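Local coordinates for protein-tyrosine-phosphatase AMSI (Erwinia amylovora, PDB 4D74) that probably acts as a low molecular weight protein-tyrosine phosphatase, hydrolysing phosphotyrosine, and may be required for production of the virulence exopolysaccharide amylovoran, at residues A59-A71 / L86-M98. The protein carries 1 engineered substitution. Sequence-based numbering, arbitrary orientation.
Sequences ASAGLKAMVGGSA and LQDHVAQQLTADM. With SO4 (sulfate ion), chain D.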
ATOM      1  N   ALA A  59      -4.984  -5.370 -18.869  1.00 17.38           N
ATOM      2  CA  ALA A  59      -5.387  -6.779 -19.085  1.00 17.16           C
ATOM      3  C   ALA A  59      -5.515  -7.491 -17.744  1.00 16.14           C
ATOM      4  O   ALA A  59      -5.266  -6.885 -16.678  1.00 15.84           O
ATOM      5  CB  ALA A  59      -4.328  -7.491 -19.911  1.00 18.99           C
ATOM      6  N   SER A  60      -5.899  -8.760 -17.791  1.00 15.35           N
ATOM      7  CA  SER A  60      -6.019  -9.535 -16.588  1.00 15.05           C
ATOM      8  C   SER A  60      -5.606 -10.960 -16.872  1.00 14.77           C
ATOM      9  O   SER A  60      -5.532 -11.377 -18.036  1.00 16.68           O
ATOM     10  CB  SER A  60      -7.437  -9.482 -16.032  1.00 16.14           C
ATOM     11  OG  SER A  60      -8.427 -10.007 -16.921  1.00 16.43           O
ATOM     12  N   ALA A  61      -5.284 -11.686 -15.814  1.00 15.45           N
ATOM     13  CA  ALA A  61      -4.861 -13.061 -15.959  1.00 15.18           C
ATOM     14  C   ALA A  61      -5.116 -13.784 -14.673  1.00 16.52           C
ATOM     15  O   ALA A  61      -5.366 -13.159 -13.637  1.00 16.76           O
ATOM     16  CB  ALA A  61      -3.405 -13.134 -16.308  1.00 16.28           C
ATOM     17  N   GLY A  62      -5.059 -15.113 -14.727  1.00 16.24           N
ATOM     18  CA  GLY A  62      -5.359 -15.899 -13.551  1.00 16.03           C
ATOM     19  C   GLY A  62      -4.179 -16.756 -13.161  1.00 16.74           C
ATOM     20  O   GLY A  62      -3.521 -17.376 -14.004  1.00 17.29           O
ATOM     21  N   LEU A  63      -3.980 -16.884 -11.862  1.00 17.05           N
ATOM     22  CA  LEU A  63      -2.953 -17.792 -11.310  1.00 17.97           C
ATOM     23  C   LEU A  63      -3.205 -19.264 -11.644  1.00 17.03           C
ATOM     24  O   LEU A  63      -2.260 -20.058 -11.810  1.00 19.44           O
ATOM     25  CB  LEU A  63      -2.880 -17.606  -9.791  1.00 20.09           C
ATOM     26  CG  LEU A  63      -2.267 -16.252  -9.436  1.00 22.46           C
ATOM     27  CD1 LEU A  63      -2.645 -15.809  -8.038  1.00 24.59           C
ATOM     28  CD2 LEU A  63      -0.771 -16.313  -9.606  1.00 22.54           C
ATOM     29  N   LYS A  64      -4.477 -19.636 -11.784  1.00 17.51           N
ATOM     30  CA  LYS A  64      -4.798 -20.956 -12.354  1.00 18.42           C
ATOM     31  C   LYS A  64      -6.100 -20.829 -13.118  1.00 17.47           C
ATOM     32  O   LYS A  64      -7.163 -21.174 -12.653  1.00 20.06           O
ATOM     33  CB  LYS A  64      -4.866 -22.049 -11.296  1.00 19.15           C
ATOM     34  CG  LYS A  64      -4.738 -23.420 -11.906  1.00 20.20           C
ATOM     35  CD  LYS A  64      -3.325 -23.773 -12.309  1.00 22.99           C
ATOM     36  CE  LYS A  64      -3.324 -25.129 -13.010  1.00 26.70           C
ATOM     37  NZ  LYS A  64      -1.966 -25.533 -13.409  1.00 33.51           N
ATOM     38  N   ALA A  65      -5.998 -20.251 -14.303  1.00 16.27           N
ATOM     39  CA  ALA A  65      -7.122 -19.760 -15.008  1.00 16.90           C
ATOM     40  C   ALA A  65      -8.020 -20.840 -15.627  1.00 15.33           C
ATOM     41  O   ALA A  65      -7.535 -21.920 -16.008  1.00 17.24           O
ATOM     42  CB  ALA A  65      -6.667 -18.805 -16.115  1.00 18.28           C
ATOM     43  N   MET A  66      -9.271 -20.489 -15.764  1.00 16.27           N
ATOM     44  CA  MET A  66     -10.254 -21.270 -16.565  1.00 16.01           C
ATOM     45  C   MET A  66     -10.075 -20.845 -18.007  1.00 15.93           C
ATOM     46  O   MET A  66     -10.880 -20.097 -18.542  1.00 16.76           O
ATOM     47  CB  MET A  66     -11.646 -20.979 -16.049  1.00 18.34           C
ATOM     48  CG  MET A  66     -11.866 -21.399 -14.615  1.00 19.36           C
ATOM     49  SD  MET A  66     -11.804 -23.197 -14.371  1.00 21.80           S
ATOM     50  CE  MET A  66     -12.990 -23.719 -15.621  1.00 24.80           C
ATOM     51  N   VAL A  67      -8.987 -21.316 -18.585  1.00 16.27           N
ATOM     52  CA  VAL A  67      -8.466 -20.774 -19.849  1.00 16.85           C
ATOM     53  C   VAL A  67      -9.567 -20.863 -20.892  1.00 17.86           C
ATOM     54  O   VAL A  67     -10.187 -21.934 -21.076  1.00 17.45           O
ATOM     55  CB  VAL A  67      -7.193 -21.487 -20.306  1.00 16.46           C
ATOM     56  CG1 VAL A  67      -6.765 -20.967 -21.676  1.00 17.44           C
ATOM     57  CG2 VAL A  67      -6.055 -21.304 -19.292  1.00 16.86           C
ATOM     58  N   GLY A  68      -9.800 -19.766 -21.613  1.00 17.06           N
ATOM     59  CA  GLY A  68     -10.875 -19.674 -22.595  1.00 17.52           C
ATOM     60  C   GLY A  68     -12.229 -19.213 -22.122  1.00 19.49           C
ATOM     61  O   GLY A  68     -13.120 -18.841 -22.926  1.00 21.29           O
ATOM     62  N   GLY A  69     -12.438 -19.209 -20.794  1.00 18.80           N
ATOM     63  CA  GLY A  69     -13.723 -18.881 -20.257  1.00 19.21           C
ATOM     64  C   GLY A  69     -14.061 -17.406 -20.427  1.00 18.83           C
ATOM     65  O   GLY A  69     -13.182 -16.556 -20.395  1.00 19.56           O
ATOM     66  N   SER A  70     -15.331 -17.136 -20.563  1.00 20.43           N
ATOM     67  CA  SER A  70     -15.873 -15.766 -20.573  1.00 21.06           C
ATOM     68  C   SER A  70     -16.060 -15.330 -19.136  1.00 20.22           C
ATOM     69  O   SER A  70     -15.878 -16.119 -18.188  1.00 20.70           O
ATOM     70  CB  SER A  70     -17.190 -15.719 -21.358  1.00 23.68           C
ATOM     71  OG  SER A  70     -18.199 -16.476 -20.722  1.00 26.49           O
ATOM     72  N   ALA A  71     -16.423 -14.058 -18.940  1.00 20.56           N
ATOM     73  CA  ALA A  71     -16.646 -13.567 -17.610  1.00 21.79           C
ATOM     74  C   ALA A  71     -17.842 -14.290 -16.981  1.00 23.05           C
ATOM     75  O   ALA A  71     -18.802 -14.692 -17.672  1.00 23.62           O
ATOM     76  CB  ALA A  71     -16.857 -12.059 -17.623  1.00 24.36           C
ATOM     77  N   LEU A  86     -18.339  -6.493 -19.628  1.00 22.79           N
ATOM     78  CA  LEU A  86     -17.317  -7.525 -19.540  1.00 21.81           C
ATOM     79  C   LEU A  86     -17.285  -8.397 -20.791  1.00 23.72           C
ATOM     80  O   LEU A  86     -16.717  -9.491 -20.795  1.00 22.09           O
ATOM     81  CB  LEU A  86     -17.563  -8.421 -18.313  1.00 21.78           C
ATOM     82  CG  LEU A  86     -17.729  -7.743 -16.958  1.00 21.35           C
ATOM     83  CD1 LEU A  86     -17.716  -8.796 -15.831  1.00 22.22           C
ATOM     84  CD2 LEU A  86     -16.663  -6.692 -16.724  1.00 20.97           C
ATOM     85  N   GLN A  87     -17.908  -7.900 -21.852  1.00 23.59           N
ATOM     86  CA  GLN A  87     -17.981  -8.650 -23.108  1.00 25.90           C
ATOM     87  C   GLN A  87     -16.653  -8.963 -23.714  1.00 25.05           C
ATOM     88  O   GLN A  87     -15.699  -8.198 -23.639  1.00 23.57           O
ATOM     89  CB  GLN A  87     -18.764  -7.843 -24.140  1.00 30.17           C
ATOM     90  CG  GLN A  87     -20.147  -8.346 -24.427  1.00 37.30           C
ATOM     91  CD  GLN A  87     -20.640  -7.757 -25.751  1.00 41.58           C
ATOM     92  OE1 GLN A  87     -20.893  -6.564 -25.824  1.00 42.30           O
ATOM     93  NE2 GLN A  87     -20.712  -8.578 -26.810  1.00 44.44           N
ATOM     94  N   ASP A  88     -16.613 -10.125 -24.378  1.00 27.16           N
ATOM     95  CA  ASP A  88     -15.446 -10.621 -25.075  1.00 27.52           C
ATOM     96  C   ASP A  88     -14.220 -10.768 -24.203  1.00 22.82           C
ATOM     97  O   ASP A  88     -13.106 -10.517 -24.605  1.00 26.76           O
ATOM     98  CB  ASP A  88     -15.214  -9.856 -26.367  1.00 32.59           C
ATOM     99  CG  ASP A  88     -16.368 -10.102 -27.379  1.00 39.97           C
ATOM    100  OD1 ASP A  88     -16.702 -11.301 -27.677  1.00 41.75           O
ATOM    101  OD2 ASP A  88     -16.986  -9.100 -27.810  1.00 46.09           O
ATOM    102  N   HIS A  89     -14.466 -11.186 -22.977  1.00 21.59           N
ATOM    103  CA  HIS A  89     -13.381 -11.549 -22.103  1.00 20.13           C
ATOM    104  C   HIS A  89     -13.001 -12.977 -22.385  1.00 18.97           C
ATOM    105  O   HIS A  89     -13.887 -13.810 -22.533  1.00 19.99           O
ATOM    106  CB  HIS A  89     -13.809 -11.425 -20.662  1.00 19.65           C
ATOM    107  CG  HIS A  89     -12.749 -11.876 -19.719  1.00 19.23           C
ATOM    108  ND1 HIS A  89     -11.581 -11.174 -19.542  1.00 18.81           N
ATOM    109  CD2 HIS A  89     -12.655 -12.975 -18.937  1.00 20.46           C
ATOM    110  CE1 HIS A  89     -10.787 -11.851 -18.727  1.00 19.21           C
ATOM    111  NE2 HIS A  89     -11.438 -12.933 -18.319  1.00 19.51           N
ATOM    112  N   VAL A  90     -11.709 -13.239 -22.457  1.00 17.69           N
ATOM    113  CA  VAL A  90     -11.183 -14.604 -22.640  1.00 18.24           C
ATOM    114  C   VAL A  90     -10.135 -14.857 -21.548  1.00 17.20           C
ATOM    115  O   VAL A  90      -9.053 -14.231 -21.514  1.00 18.30           O
ATOM    116  CB  VAL A  90     -10.570 -14.790 -24.040  1.00 19.52           C
ATOM    117  CG1 VAL A  90     -10.070 -16.217 -24.223  1.00 20.69           C
ATOM    118  CG2 VAL A  90     -11.628 -14.446 -25.109  1.00 20.59           C
ATOM    119  N   ALA A  91     -10.469 -15.757 -20.621  1.00 16.98           N
ATOM    120  CA  ALA A  91      -9.586 -16.004 -19.517  1.00 16.50           C
ATOM    121  C   ALA A  91      -8.259 -16.574 -19.975  1.00 16.98           C
ATOM    122  O   ALA A  91      -8.190 -17.375 -20.902  1.00 17.29           O
ATOM    123  CB  ALA A  91     -10.271 -16.919 -18.512  1.00 16.84           C
ATOM    124  N   GLN A  92      -7.168 -16.103 -19.352  1.00 15.76           N
ATOM    125  CA  GLN A  92      -5.839 -16.544 -19.684  1.00 15.96           C
ATOM    126  C   GLN A  92      -4.993 -16.829 -18.446  1.00 16.03           C
ATOM    127  O   GLN A  92      -5.137 -16.157 -17.430  1.00 17.12           O
ATOM    128  CB  GLN A  92      -5.163 -15.498 -20.603  1.00 18.19           C
ATOM    129  CG  GLN A  92      -4.830 -14.181 -19.939  1.00 20.22           C
ATOM    130  CD  GLN A  92      -4.137 -13.205 -20.876  1.00 23.62           C
ATOM    131  OE1 GLN A  92      -3.582 -13.576 -21.925  1.00 25.24           O
ATOM    132  NE2 GLN A  92      -4.164 -11.926 -20.488  1.00 22.82           N
ATOM    133  N   GLN A  93      -4.087 -17.778 -18.573  1.00 16.55           N
ATOM    134  CA  GLN A  93      -3.145 -18.104 -17.535  1.00 16.73           C
ATOM    135  C   GLN A  93      -2.027 -17.095 -17.403  1.00 17.42           C
ATOM    136  O   GLN A  93      -1.424 -16.708 -18.397  1.00 18.32           O
ATOM    137  CB  GLN A  93      -2.523 -19.485 -17.822  1.00 17.43           C
ATOM    138  CG  GLN A  93      -1.458 -19.926 -16.852  1.00 17.08           C
ATOM    139  CD  GLN A  93      -1.942 -20.044 -15.427  1.00 17.86           C
ATOM    140  OE1 GLN A  93      -3.030 -20.576 -15.181  1.00 19.19           O
ATOM    141  NE2 GLN A  93      -1.148 -19.563 -14.491  1.00 19.25           N
ATOM    142  N   LEU A  94      -1.760 -16.672 -16.169  1.00 17.22           N
ATOM    143  CA  LEU A  94      -0.620 -15.785 -15.891  1.00 17.41           C
ATOM    144  C   LEU A  94       0.702 -16.486 -16.181  1.00 18.95           C
ATOM    145  O   LEU A  94       0.926 -17.587 -15.718  1.00 19.47           O
ATOM    146  CB  LEU A  94      -0.578 -15.391 -14.420  1.00 18.18           C
ATOM    147  CG  LEU A  94       0.502 -14.353 -14.077  1.00 18.05           C
ATOM    148  CD1 LEU A  94       0.299 -13.009 -14.756  1.00 19.93           C
ATOM    149  CD2 LEU A  94       0.501 -14.139 -12.563  1.00 20.20           C
ATOM    150  N   THR A  95       1.573 -15.795 -16.921  1.00 18.86           N
ATOM    151  CA  THR A  95       2.900 -16.274 -17.234  1.00 20.20           C
ATOM    152  C   THR A  95       3.956 -15.304 -16.695  1.00 20.55           C
ATOM    153  O   THR A  95       3.659 -14.135 -16.381  1.00 21.23           O
ATOM    154  CB  THR A  95       3.096 -16.410 -18.741  1.00 21.50           C
ATOM    155  OG1 THR A  95       3.054 -15.124 -19.339  1.00 22.63           O
ATOM    156  CG2 THR A  95       2.055 -17.298 -19.361  1.00 22.98           C
ATOM    157  N   ALA A  96       5.183 -15.798 -16.588  1.00 20.73           N
ATOM    158  CA  ALA A  96       6.294 -14.965 -16.163  1.00 20.73           C
ATOM    159  C   ALA A  96       6.524 -13.774 -17.098  1.00 21.65           C
ATOM    160  O   ALA A  96       6.790 -12.652 -16.645  1.00 21.48           O
ATOM    161  CB  ALA A  96       7.573 -15.780 -15.990  1.00 21.21           C
ATOM    162  N   ASP A  97       6.385 -14.024 -18.398  1.00 21.85           N
ATOM    163  CA  ASP A  97       6.467 -12.956 -19.377  1.00 23.70           C
ATOM    164  C   ASP A  97       5.444 -11.856 -19.164  1.00 22.93           C
ATOM    165  O   ASP A  97       5.777 -10.689 -19.297  1.00 23.01           O
ATOM    166  CB  ASP A  97       6.292 -13.497 -20.813  1.00 25.92           C
ATOM    167  CG  ASP A  97       7.382 -14.456 -21.228  1.00 30.40           C
ATOM    168  OD1 ASP A  97       8.482 -14.434 -20.625  1.00 34.96           O
ATOM    169  OD2 ASP A  97       7.134 -15.245 -22.188  1.00 31.04           O
ATOM    170  N   MET A  98       4.179 -12.206 -18.871  1.00 19.71           N
ATOM    171  CA  MET A  98       3.159 -11.179 -18.630  1.00 20.87           C
ATOM    172  C   MET A  98       3.578 -10.328 -17.436  1.00 19.85           C
ATOM    173  O   MET A  98       3.388  -9.103 -17.434  1.00 20.31           O
ATOM    174  CB  MET A  98       1.790 -11.793 -18.308  1.00 21.42           C
ATOM    175  CG  MET A  98       1.093 -12.420 -19.473  1.00 23.73           C
ATOM    176  SD  MET A  98      -0.383 -13.260 -18.822  1.00 25.91           S
ATOM    177  CE  MET A  98      -0.660 -14.226 -20.292  1.00 28.50           C
TER
HETATM  178  S   SO4 D1147     -18.892 -12.756 -23.975  1.00 48.87           S
HETATM  179  O1  SO4 D1147     -18.874 -11.642 -24.967  1.00 50.98           O
HETATM  180  O2  SO4 D1147     -19.968 -12.520 -22.963  1.00 44.52           O
HETATM  181  O3  SO4 D1147     -17.500 -12.926 -23.452  1.00 53.55           O
HETATM  182  O4  SO4 D1147     -19.211 -14.003 -24.686  1.00 59.70           O
HETATM  183  O   HOH W   1     -17.168 -12.147 -21.051  1.00 22.18           O
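Gly62, at the end of strand 57-62, forms a single backbone bridge with segment 86-98: its N donates to Gln92 O (2.9 Å) and its O accepts from Leu94 N. Gln92, extended beyond CG, sends NE2 back to the strand at Ser60 O (2.9 Å), which lies in its amide plane. Gln93 is bent at chi2 (60°), which brings its amide to the loop after the strand; NE2 bonds Leu63 O from above that carbonyl's plane and also Leu94 O, while OE1 accepts from Ala65 N (3.1 Å), fixing the amide's rotation. Packing is tightest at two alanines: Ala91 CB on Met66 O (3.2 Å) and Ala65 CB on Gln92 O (3.3 Å). Beside them Ala61 CB meets Leu94 CD1 and Met98 SD, and Leu63 lies alongside Leu94. The type II turn Met66 to Gly69 closes over Ala91, whose N and O bond Gly69 O (2.8 Å) and Gly68 N. Toward Gly68 and Ser70 the contact opens to solvent; Ala71 CB still touches Leu86 CB (3.8 Å), and a water joins Ala71 N to Leu86 O. Ser60 OG (also bonded to Glu46), His89 NE2 and Gln92 N all bond Asn38, so both segments probably brace the family's phosphate-binding loop between Cys35 and Arg41. Strand 57-62 edges the parallel sheet beside strand 30-35; Leu63 and Leu94 reach helix 111-119, and Leu86 and His89 rest on helix 41-52.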